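Local coordinates for protein acyl-coenzyme A oxidase 3 (Yarrowia lipolytica, PDB 5YS9) that catalyses the FAD-dependent oxidation of acyl-CoA to (2E)-enoyl-CoA by oxygen, releasing hydrogen peroxide in peroxisomal fatty acid beta-oxidation, at residues Leu463-Gly468 with Ile556-His561; Gln471-His476 with Gly520-Ala525; Trp642-Asn645 with Gly649-Asp652. All coordinates share one frame; numbering follows the deposited sequence.

Contact 1 (Leu463-Gly468 with Ile556-His561); sequences LSMGRG and IHTRKH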
ATOM      1  N   LEU A 463      14.502  -1.037  15.024  1.00 36.54           N
ATOM      2  CA  LEU A 463      15.008  -1.899  16.101  1.00 39.46           C
ATOM      3  C   LEU A 463      16.403  -1.486  16.605  1.00 41.49           C
ATOM      4  O   LEU A 463      16.671  -1.632  17.784  1.00 45.01           O
ATOM      5  CB  LEU A 463      15.023  -3.370  15.691  1.00 36.74           C
ATOM      6  CG  LEU A 463      13.664  -4.001  15.384  1.00 41.84           C
ATOM      7  CD1 LEU A 463      13.842  -5.437  14.887  1.00 44.15           C
ATOM      8  CD2 LEU A 463      12.686  -3.990  16.550  1.00 41.42           C
ATOM      9  N   SER A 464      17.269  -0.986  15.723  1.00 40.87           N
ATOM     10  CA  SER A 464      18.566  -0.469  16.119  1.00 43.20           C
ATOM     11  C   SER A 464      18.423   0.782  16.894  1.00 43.31           C
ATOM     12  O   SER A 464      19.102   0.967  17.886  1.00 45.21           O
ATOM     13  CB  SER A 464      19.436  -0.116  14.930  1.00 44.79           C
ATOM     14  OG  SER A 464      19.618  -1.253  14.160  1.00 51.48           O
ATOM     15  N   MET A 465      17.585   1.682  16.407  1.00 41.00           N
ATOM     16  CA  MET A 465      17.456   2.921  17.089  1.00 39.76           C
ATOM     17  C   MET A 465      16.801   2.699  18.444  1.00 36.17           C
ATOM     18  O   MET A 465      17.195   3.358  19.379  1.00 35.89           O
ATOM     19  CB  MET A 465      16.791   3.998  16.231  1.00 42.76           C
ATOM     20  CG  MET A 465      15.643   4.726  16.898  1.00 46.18           C
ATOM     21  SD  MET A 465      15.501   6.405  16.389  1.00 52.37           S
ATOM     22  CE  MET A 465      13.752   6.551  16.622  1.00 56.63           C
ATOM     23  N   GLY A 466      15.848   1.760  18.530  1.00 36.75           N
ATOM     24  CA  GLY A 466      15.190   1.346  19.799  1.00 36.31           C
ATOM     25  C   GLY A 466      16.139   0.781  20.844  1.00 35.02           C
ATOM     26  O   GLY A 466      16.058   1.126  22.000  1.00 33.99           O
ATOM     27  N   ARG A 467      17.047  -0.088  20.403  1.00 37.06           N
ATOM     28  CA  ARG A 467      18.215  -0.506  21.179  1.00 37.66           C
ATOM     29  C   ARG A 467      19.094   0.696  21.510  1.00 38.43           C
ATOM     30  O   ARG A 467      19.513   0.840  22.654  1.00 41.27           O
ATOM     31  CB  ARG A 467      19.019  -1.575  20.430  1.00 41.11           C
ATOM     32  CG  ARG A 467      20.313  -2.057  21.100  1.00 46.02           C
ATOM     33  CD  ARG A 467      21.111  -3.100  20.317  1.00 45.24           C
ATOM     34  NE  ARG A 467      21.570  -2.544  19.038  1.00 51.34           N
ATOM     35  CZ  ARG A 467      21.441  -3.113  17.819  1.00 55.47           C
ATOM     36  NH1 ARG A 467      20.877  -4.325  17.659  1.00 58.96           N
ATOM     37  NH2 ARG A 467      21.896  -2.470  16.733  1.00 47.95           N
ATOM     38  N   GLY A 468      19.364   1.562  20.542  1.00 34.62           N
ATOM     39  CA  GLY A 468      20.158   2.741  20.785  1.00 35.12           C
ATOM     40  C   GLY A 468      19.615   3.695  21.863  1.00 39.14           C
ATOM     41  O   GLY A 468      20.391   4.378  22.542  1.00 39.16           O
ATOM     42  N   ILE A 556       7.704   6.004  19.336  1.00 34.99           N
ATOM     43  CA  ILE A 556       7.212   7.112  20.141  1.00 35.60           C
ATOM     44  C   ILE A 556       8.192   8.271  20.106  1.00 34.49           C
ATOM     45  O   ILE A 556       7.799   9.425  19.983  1.00 33.58           O
ATOM     46  CB  ILE A 556       6.827   6.691  21.574  1.00 35.63           C
ATOM     47  CG1 ILE A 556       5.672   5.701  21.529  1.00 36.59           C
ATOM     48  CG2 ILE A 556       6.346   7.894  22.370  1.00 35.97           C
ATOM     49  CD1 ILE A 556       5.731   4.624  22.601  1.00 41.39           C
ATOM     50  N   HIS A 557       9.465   7.963  20.163  1.00 34.69           N
ATOM     51  CA  HIS A 557      10.472   9.007  20.086  1.00 39.97           C
ATOM     52  C   HIS A 557      10.446   9.787  18.747  1.00 40.72           C
ATOM     53  O   HIS A 557      10.602  11.011  18.734  1.00 38.62           O
ATOM     54  CB  HIS A 557      11.842   8.368  20.355  1.00 42.63           C
ATOM     55  CG  HIS A 557      13.010   9.250  20.051  1.00 46.96           C
ATOM     56  ND1 HIS A 557      13.443  10.232  20.910  1.00 49.04           N
ATOM     57  CD2 HIS A 557      13.867   9.256  18.998  1.00 48.41           C
ATOM     58  CE1 HIS A 557      14.514  10.811  20.389  1.00 53.65           C
ATOM     59  NE2 HIS A 557      14.802  10.223  19.239  1.00 48.84           N
ATOM     60  N   THR A 558      10.280   9.068  17.633  1.00 38.82           N
ATOM     61  CA  THR A 558      10.187   9.681  16.326  1.00 37.15           C
ATOM     62  C   THR A 558       8.930  10.570  16.237  1.00 38.27           C
ATOM     63  O   THR A 558       8.958  11.690  15.715  1.00 38.69           O
ATOM     64  CB  THR A 558      10.222   8.594  15.230  1.00 39.06           C
ATOM     65  OG1 THR A 558      11.416   7.803  15.392  1.00 31.70           O
ATOM     66  CG2 THR A 558      10.232   9.224  13.807  1.00 37.98           C
ATOM     67  N   ARG A 559       7.827  10.103  16.788  1.00 36.45           N
ATOM     68  CA  ARG A 559       6.624  10.888  16.733  1.00 37.17           C
ATOM     69  C   ARG A 559       6.735  12.223  17.476  1.00 40.29           C
ATOM     70  O   ARG A 559       6.274  13.297  17.001  1.00 35.93           O
ATOM     71  CB  ARG A 559       5.451  10.077  17.298  1.00 36.31           C
ATOM     72  CG  ARG A 559       4.111  10.586  16.843  1.00 37.15           C
ATOM     73  CD  ARG A 559       4.198  11.050  15.385  1.00 37.61           C
ATOM     74  NE  ARG A 559       2.916  10.999  14.752  1.00 40.82           N
ATOM     75  CZ  ARG A 559       2.429   9.975  14.085  1.00 38.36           C
ATOM     76  NH1 ARG A 559       3.093   8.874  13.946  1.00 39.36           N
ATOM     77  NH2 ARG A 559       1.229  10.063  13.572  1.00 47.02           N
ATOM     78  N   LYS A 560       7.346  12.121  18.642  1.00 40.55           N
ATOM     79  CA  LYS A 560       7.633  13.239  19.488  1.00 40.41           C
ATOM     80  C   LYS A 560       8.597  14.174  18.787  1.00 37.41           C
ATOM     81  O   LYS A 560       8.414  15.370  18.825  1.00 38.59           O
ATOM     82  CB  LYS A 560       8.183  12.735  20.822  1.00 45.79           C
ATOM     83  CG  LYS A 560       8.824  13.791  21.692  1.00 50.51           C
ATOM     84  CD  LYS A 560      10.328  13.638  21.723  1.00 54.08           C
ATOM     85  CE  LYS A 560      11.012  14.869  21.179  1.00 54.85           C
ATOM     86  NZ  LYS A 560      12.296  14.526  20.521  1.00 64.59           N
ATOM     87  N   HIS A 561       9.600  13.633  18.112  1.00 35.87           N
ATOM     88  CA  HIS A 561      10.493  14.503  17.324  1.00 41.27           C
ATOM     89  C   HIS A 561       9.802  15.313  16.180  1.00 38.74           C
ATOM     90  O   HIS A 561      10.104  16.491  15.984  1.00 40.71           O
ATOM     91  CB  HIS A 561      11.762  13.749  16.835  1.00 47.46           C
ATOM     92  CG  HIS A 561      12.903  14.673  16.545  1.00 60.97           C
ATOM     93  ND1 HIS A 561      13.474  15.474  17.517  1.00 73.20           N
ATOM     94  CD2 HIS A 561      13.527  14.986  15.384  1.00 66.14           C
ATOM     95  CE1 HIS A 561      14.417  16.221  16.967  1.00 81.60           C
ATOM     96  NE2 HIS A 561      14.472  15.942  15.675  1.00 78.49           N
TER
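Met-465 reaches across from helix 458-477 and sets its terminal methyl between His-557 and Thr-558 on helix 547-573. The first interaction is with the imidazole. CE comes in at the ring edge, near the ring plane, 3.6 Å from His-557 CD2. The sulfur stands farther back: Met-465 SD is 5.2 Å from the His-557 ring centroid and 72° off the ring normal, an oblique Met-aromatic contact made beside the ring instead of over its face. CG anti to the backbone N (chi1 169°) carries the ring toward the methionine, and chi2 near 80° turns the CD2 edge to it. The contact joins the C-alpha1 helices, which help form the flavin site, to the C-terminal helical region of the acyl-CoA oxidase fold. Leu-463, two residues before the methionine, touches FAD, whereas the side chain of Met-465 is about 13 Å from it. The second interaction is methyl against hydroxyl: Met-465 CE is modelled 2.9 Å from Thr-558 OG1, a closeness that is doubtful in detail. Polar bonding runs elsewhere. Thr-558 OG1 is hydrogen-bonded to Ala-554 O in its own helix, while His-557 ND1 pairs with Tyr-488 OH and NE2 with Ser-407 OG, which together fix the rotation of the buried ring.

Contact 2 (Gln471-His476 with Gly520-Ala525); sequences QSCLGH and GAIQRA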
ATOM      1  N   GLN A 471      20.277   2.063  25.375  1.00 45.14           N
ATOM      2  CA  GLN A 471      21.685   2.306  25.666  1.00 45.18           C
ATOM      3  C   GLN A 471      21.960   3.754  26.047  1.00 44.78           C
ATOM      4  O   GLN A 471      22.760   3.990  26.960  1.00 45.87           O
ATOM      5  CB  GLN A 471      22.598   1.876  24.517  1.00 42.52           C
ATOM      6  CG  GLN A 471      22.709   0.357  24.369  1.00 46.71           C
ATOM      7  CD  GLN A 471      23.278  -0.073  23.006  1.00 47.61           C
ATOM      8  OE1 GLN A 471      23.129   0.637  21.997  1.00 45.35           O
ATOM      9  NE2 GLN A 471      23.944  -1.222  22.979  1.00 42.90           N
ATOM     10  N   SER A 472      21.304   4.708  25.381  1.00 41.70           N
ATOM     11  CA  SER A 472      21.447   6.132  25.766  1.00 43.64           C
ATOM     12  C   SER A 472      20.916   6.423  27.190  1.00 46.26           C
ATOM     13  O   SER A 472      21.559   7.133  27.946  1.00 44.34           O
ATOM     14  CB  SER A 472      20.753   7.042  24.760  1.00 41.64           C
ATOM     15  OG  SER A 472      21.561   7.175  23.615  1.00 42.26           O
ATOM     16  N   CYS A 473      19.740   5.866  27.504  1.00 44.13           N
ATOM     17  CA  CYS A 473      19.082   6.000  28.791  1.00 42.46           C
ATOM     18  C   CYS A 473      19.920   5.351  29.891  1.00 46.36           C
ATOM     19  O   CYS A 473      20.172   5.987  30.884  1.00 42.67           O
ATOM     20  CB  CYS A 473      17.715   5.351  28.737  1.00 41.78           C
ATOM     21  SG  CYS A 473      16.679   5.315  30.243  1.00 42.96           S
ATOM     22  N   LEU A 474      20.360   4.108  29.690  1.00 50.18           N
ATOM     23  CA  LEU A 474      21.255   3.390  30.639  1.00 47.84           C
ATOM     24  C   LEU A 474      22.618   4.085  30.836  1.00 45.03           C
ATOM     25  O   LEU A 474      23.048   4.259  31.965  1.00 41.70           O
ATOM     26  CB  LEU A 474      21.462   1.937  30.192  1.00 49.72           C
ATOM     27  CG  LEU A 474      22.164   0.959  31.138  1.00 53.76           C
ATOM     28  CD1 LEU A 474      21.553   0.863  32.548  1.00 52.92           C
ATOM     29  CD2 LEU A 474      22.124  -0.404  30.481  1.00 52.72           C
ATOM     30  N   GLY A 475      23.269   4.530  29.756  1.00 41.80           N
ATOM     31  CA  GLY A 475      24.488   5.341  29.883  1.00 38.71           C
ATOM     32  C   GLY A 475      24.289   6.669  30.627  1.00 39.93           C
ATOM     33  O   GLY A 475      25.214   7.143  31.279  1.00 42.77           O
ATOM     34  N   HIS A 476      23.118   7.270  30.533  1.00 37.05           N
ATOM     35  CA  HIS A 476      22.808   8.438  31.331  1.00 39.37           C
ATOM     36  C   HIS A 476      22.758   8.143  32.829  1.00 41.01           C
ATOM     37  O   HIS A 476      23.247   8.907  33.638  1.00 36.58           O
ATOM     38  CB  HIS A 476      21.496   9.052  30.867  1.00 40.02           C
ATOM     39  CG  HIS A 476      21.117  10.296  31.599  1.00 39.30           C
ATOM     40  ND1 HIS A 476      21.861  11.448  31.539  1.00 39.88           N
ATOM     41  CD2 HIS A 476      20.073  10.568  32.409  1.00 43.27           C
ATOM     42  CE1 HIS A 476      21.296  12.373  32.286  1.00 40.41           C
ATOM     43  NE2 HIS A 476      20.209  11.864  32.823  1.00 42.19           N
ATOM     44  N   GLY A 520       8.493   7.630  29.257  1.00 36.01           N
ATOM     45  CA  GLY A 520       7.870   6.512  29.945  1.00 37.25           C
ATOM     46  C   GLY A 520       8.270   5.213  29.338  1.00 37.14           C
ATOM     47  O   GLY A 520       8.803   4.353  30.002  1.00 46.80           O
ATOM     48  N   ALA A 521       8.064   5.096  28.045  1.00 37.95           N
ATOM     49  CA  ALA A 521       8.314   3.855  27.361  1.00 39.52           C
ATOM     50  C   ALA A 521       9.797   3.476  27.441  1.00 39.05           C
ATOM     51  O   ALA A 521      10.127   2.320  27.705  1.00 38.08           O
ATOM     52  CB  ALA A 521       7.862   3.978  25.916  1.00 41.60           C
ATOM     53  N   ILE A 522      10.676   4.454  27.244  1.00 38.81           N
ATOM     54  CA  ILE A 522      12.130   4.207  27.276  1.00 41.59           C
ATOM     55  C   ILE A 522      12.677   3.869  28.679  1.00 42.95           C
ATOM     56  O   ILE A 522      13.493   2.947  28.828  1.00 39.17           O
ATOM     57  CB  ILE A 522      12.910   5.418  26.712  1.00 43.43           C
ATOM     58  CG1 ILE A 522      12.597   5.567  25.234  1.00 41.14           C
ATOM     59  CG2 ILE A 522      14.434   5.277  26.945  1.00 43.26           C
ATOM     60  CD1 ILE A 522      12.985   6.900  24.641  1.00 42.97           C
ATOM     61  N   GLN A 523      12.260   4.618  29.699  1.00 43.53           N
ATOM     62  CA  GLN A 523      12.682   4.284  31.079  1.00 43.50           C
ATOM     63  C   GLN A 523      12.214   2.870  31.485  1.00 45.12           C
ATOM     64  O   GLN A 523      13.001   2.116  32.088  1.00 50.21           O
ATOM     65  CB  GLN A 523      12.200   5.313  32.106  1.00 41.62           C
ATOM     66  CG  GLN A 523      12.650   6.775  31.891  1.00 42.03           C
ATOM     67  CD  GLN A 523      14.123   7.043  32.100  1.00 37.98           C
ATOM     68  OE1 GLN A 523      14.839   6.203  32.617  1.00 40.72           O
ATOM     69  NE2 GLN A 523      14.581   8.229  31.695  1.00 36.39           N
ATOM     70  N   ARG A 524      10.981   2.490  31.144  1.00 43.84           N
ATOM     71  CA  ARG A 524      10.468   1.155  31.562  1.00 49.39           C
ATOM     72  C   ARG A 524      11.204   0.046  30.809  1.00 46.06           C
ATOM     73  O   ARG A 524      11.626  -0.956  31.404  1.00 45.61           O
ATOM     74  CB  ARG A 524       8.937   1.033  31.419  1.00 50.19           C
ATOM     75  CG  ARG A 524       8.194   1.545  32.669  1.00 57.10           C
ATOM     76  CD  ARG A 524       6.689   1.779  32.491  1.00 63.01           C
ATOM     77  NE  ARG A 524       6.227   1.293  31.187  1.00 66.02           N
ATOM     78  CZ  ARG A 524       5.822   2.043  30.155  1.00 62.74           C
ATOM     79  NH1 ARG A 524       5.716   3.366  30.230  1.00 62.11           N
ATOM     80  NH2 ARG A 524       5.490   1.439  29.022  1.00 62.58           N
ATOM     81  N   ALA A 525      11.408   0.268  29.517  1.00 40.69           N
ATOM     82  CA  ALA A 525      12.196  -0.656  28.691  1.00 43.38           C
ATOM     83  C   ALA A 525      13.639  -0.766  29.184  1.00 39.03           C
ATOM     84  O   ALA A 525      14.195  -1.845  29.192  1.00 39.98           O
ATOM     85  CB  ALA A 525      12.169  -0.249  27.212  1.00 41.05           C
TER
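Cys-473 projects from helix 458-477 onto Ile-522 and Gln-523 of helix 507-534, a helix-helix packing in the alpha-helical C-terminal part of the acyl-CoA oxidase fold. Cys-473 and Gln-523 have the nearest CA atoms of the two segments, 7.0 Å apart. The thiol is carried across by a first torsion that sets SG anti to the backbone N (chi1 178°), so that both atoms of this short side chain make contact. On the apolar side, Cys-473 CB lies 3.7 Å from Ile-522 CG2, and SG is 4.0 Å from the same methyl. Leu-469, Cys-553 and Tyr-488 also pack on Ile-522. On the polar side stands Gln-523. Its chain folds at chi2 (-69°) and brings the end of the side chain round to the thiol, although its CB does not aim there. No hydrogen bond links 471-476 to 520-525, but one residue on, Arg-477 NH2 bonds Gln-523 OE1 and so joins the same two helices. The sulfur stands above the amide plane, nearer its oxygen than its nitrogen, with Cys-473 SG 3.1 Å from Gln-523 OE1.

Contact 3 (Trp642-Asn645 with Gly649-Asp652); sequences WFIN and GNYD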
ATOM      1  N   TRP A 642       2.371  20.290 -14.429  1.00 31.56           N
ATOM      2  CA  TRP A 642       3.334  19.316 -14.905  1.00 30.76           C
ATOM      3  C   TRP A 642       3.820  18.417 -13.765  1.00 33.80           C
ATOM      4  O   TRP A 642       3.951  17.204 -13.992  1.00 31.17           O
ATOM      5  CB  TRP A 642       4.475  20.033 -15.578  1.00 31.03           C
ATOM      6  CG  TRP A 642       5.494  19.180 -16.319  1.00 35.34           C
ATOM      7  CD1 TRP A 642       5.476  18.847 -17.645  1.00 29.23           C
ATOM      8  CD2 TRP A 642       6.707  18.603 -15.770  1.00 31.12           C
ATOM      9  NE1 TRP A 642       6.570  18.112 -17.937  1.00 31.67           N
ATOM     10  CE2 TRP A 642       7.351  17.950 -16.816  1.00 30.54           C
ATOM     11  CE3 TRP A 642       7.283  18.574 -14.495  1.00 32.68           C
ATOM     12  CZ2 TRP A 642       8.555  17.255 -16.645  1.00 29.86           C
ATOM     13  CZ3 TRP A 642       8.514  17.895 -14.312  1.00 31.84           C
ATOM     14  CH2 TRP A 642       9.133  17.260 -15.393  1.00 33.34           C
ATOM     15  N   PHE A 643       4.039  18.992 -12.557  1.00 34.94           N
ATOM     16  CA  PHE A 643       4.498  18.223 -11.346  1.00 32.52           C
ATOM     17  C   PHE A 643       3.390  17.413 -10.697  1.00 32.70           C
ATOM     18  O   PHE A 643       3.639  16.341 -10.096  1.00 27.12           O
ATOM     19  CB  PHE A 643       5.167  19.114 -10.268  1.00 32.51           C
ATOM     20  CG  PHE A 643       6.562  19.510 -10.608  1.00 30.58           C
ATOM     21  CD1 PHE A 643       7.617  18.695 -10.288  1.00 34.12           C
ATOM     22  CD2 PHE A 643       6.814  20.660 -11.322  1.00 30.87           C
ATOM     23  CE1 PHE A 643       8.927  19.038 -10.655  1.00 34.24           C
ATOM     24  CE2 PHE A 643       8.106  21.022 -11.677  1.00 30.11           C
ATOM     25  CZ  PHE A 643       9.162  20.211 -11.343  1.00 32.02           C
ATOM     26  N   ILE A 644       2.184  17.944 -10.789  1.00 33.82           N
ATOM     27  CA  ILE A 644       1.001  17.271 -10.328  1.00 32.56           C
ATOM     28  C   ILE A 644       0.754  16.018 -11.138  1.00 33.28           C
ATOM     29  O   ILE A 644       0.441  14.984 -10.594  1.00 33.27           O
ATOM     30  CB  ILE A 644      -0.210  18.217 -10.433  1.00 35.51           C
ATOM     31  CG1 ILE A 644      -0.064  19.360  -9.434  1.00 33.85           C
ATOM     32  CG2 ILE A 644      -1.521  17.482 -10.232  1.00 36.71           C
ATOM     33  CD1 ILE A 644      -0.380  18.974  -8.019  1.00 34.47           C
ATOM     34  N   ASN A 645       0.868  16.147 -12.452  1.00 32.75           N
ATOM     35  CA  ASN A 645       0.810  15.033 -13.379  1.00 33.00           C
ATOM     36  C   ASN A 645      -0.405  14.152 -13.162  1.00 31.28           C
ATOM     37  O   ASN A 645      -0.312  12.942 -13.236  1.00 30.90           O
ATOM     38  CB  ASN A 645       2.099  14.223 -13.372  1.00 33.85           C
ATOM     39  CG  ASN A 645       2.341  13.492 -14.678  1.00 31.57           C
ATOM     40  OD1 ASN A 645       3.149  12.600 -14.741  1.00 37.27           O
ATOM     41  ND2 ASN A 645       1.639  13.875 -15.715  1.00 27.48           N
ATOM     42  N   GLY A 649      -6.080  16.625 -10.286  1.00 28.47           N
ATOM     43  CA  GLY A 649      -5.324  17.535  -9.450  1.00 29.41           C
ATOM     44  C   GLY A 649      -4.841  18.859 -10.027  1.00 30.41           C
ATOM     45  O   GLY A 649      -4.071  19.546  -9.392  1.00 30.34           O
ATOM     46  N   ASN A 650      -5.251  19.208 -11.236  1.00 30.89           N
ATOM     47  CA  ASN A 650      -4.803  20.469 -11.859  1.00 33.09           C
ATOM     48  C   ASN A 650      -5.240  21.711 -11.077  1.00 30.22           C
ATOM     49  O   ASN A 650      -6.270  21.687 -10.332  1.00 31.80           O
ATOM     50  CB  ASN A 650      -5.252  20.581 -13.325  1.00 32.35           C
ATOM     51  CG  ASN A 650      -4.575  19.558 -14.230  1.00 33.71           C
ATOM     52  OD1 ASN A 650      -3.503  19.023 -13.920  1.00 34.02           O
ATOM     53  ND2 ASN A 650      -5.220  19.272 -15.364  1.00 34.86           N
ATOM     54  N   TYR A 651      -4.498  22.787 -11.258  1.00 28.67           N
ATOM     55  CA  TYR A 651      -4.671  23.992 -10.482  1.00 29.08           C
ATOM     56  C   TYR A 651      -6.057  24.603 -10.637  1.00 33.67           C
ATOM     57  O   TYR A 651      -6.661  25.012  -9.667  1.00 28.23           O
ATOM     58  CB  TYR A 651      -3.623  25.007 -10.924  1.00 28.77           C
ATOM     59  CG  TYR A 651      -3.678  26.304 -10.185  1.00 32.43           C
ATOM     60  CD1 TYR A 651      -2.955  26.487  -9.035  1.00 29.32           C
ATOM     61  CD2 TYR A 651      -4.455  27.346 -10.634  1.00 32.90           C
ATOM     62  CE1 TYR A 651      -3.002  27.663  -8.348  1.00 29.55           C
ATOM     63  CE2 TYR A 651      -4.506  28.529  -9.946  1.00 34.51           C
ATOM     64  CZ  TYR A 651      -3.773  28.676  -8.801  1.00 34.43           C
ATOM     65  OH  TYR A 651      -3.808  29.846  -8.108  1.00 36.74           O
ATOM     66  N   ASP A 652      -6.568  24.640 -11.859  1.00 33.28           N
ATOM     67  CA  ASP A 652      -7.848  25.267 -12.123  1.00 36.30           C
ATOM     68  C   ASP A 652      -9.065  24.527 -11.583  1.00 38.08           C
ATOM     69  O   ASP A 652     -10.125  25.097 -11.450  1.00 43.49           O
ATOM     70  CB  ASP A 652      -7.991  25.716 -13.580  1.00 35.88           C
ATOM     71  CG  ASP A 652      -8.369  24.612 -14.514  1.00 34.43           C
ATOM     72  OD1 ASP A 652      -8.326  23.445 -14.144  1.00 37.86           O
ATOM     73  OD2 ASP A 652      -8.712  24.920 -15.648  1.00 38.75           O
TER
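Ile-644, the last residue of helix 641-644, presses its branched side chain on the peptide that follows Gly-649. The tight part lies here. Ile-644 CG2 is 3.4 Å from Gly-649 O and 3.6 Å from Gly-649 C, while CG1 and CD1 each stand 4.0 Å from the same oxygen. CG1 beside the backbone N (chi1 -68°) leaves the CG2 branch foremost. A CB on Gly-649 would point at the isoleucine and fall 3.0 Å from Ile-644 CG2, a clash that the missing side chain avoids. Thr-322 and Ile-323 of helix 300-330 also pack on the isoleucine. The loose part starts one residue on: Asn-650 N is 4.2 Å from Ile-644 CG2, and the exposed Tyr-651 and Asp-652 lead the chain away, Tyr-651 making a cation-pi pair with Arg-31. Between the segments the backbone turns back, beginning at Asn-645, the first residue past the helix, with positive phi (51°). Replacing Ile-644 with an alanine would probably open a gap against helix 300-330 and leave the Gly-649 peptide without its apolar cover. No hydrogen bond crosses the contact. The carbonyls of Ile-644 and Gly-649 are bonded by Arg-319 NE and Arg-326 NH1 respectively, so helix 300-330 satisfies these two carbonyls, while Ile-644 contributes apolar packing.

Following the chain, helix 458-477 first offers 463-468 to contact 1 and then 471-476 to contact 2. Helix 507-534 returns to close contact 2 at 520-525, and helix 547-573 closes contact 1 at 556-561, so the smaller loop is nested in the larger. The two contacts tie helix 458-477 to two later helices, 507-534 and 547-573; their centres are 11 Å apart, and Ile-556 CD1 packs 4.0 Å from Ala-521 CB, joining those two helices. Contact 3 follows in series, closing a short turn between helices 641-644 and 655-666. It lies on the opposite side of the chain's centre, its centre 36 Å from that of contact 1 and 47 Å from that of contact 2.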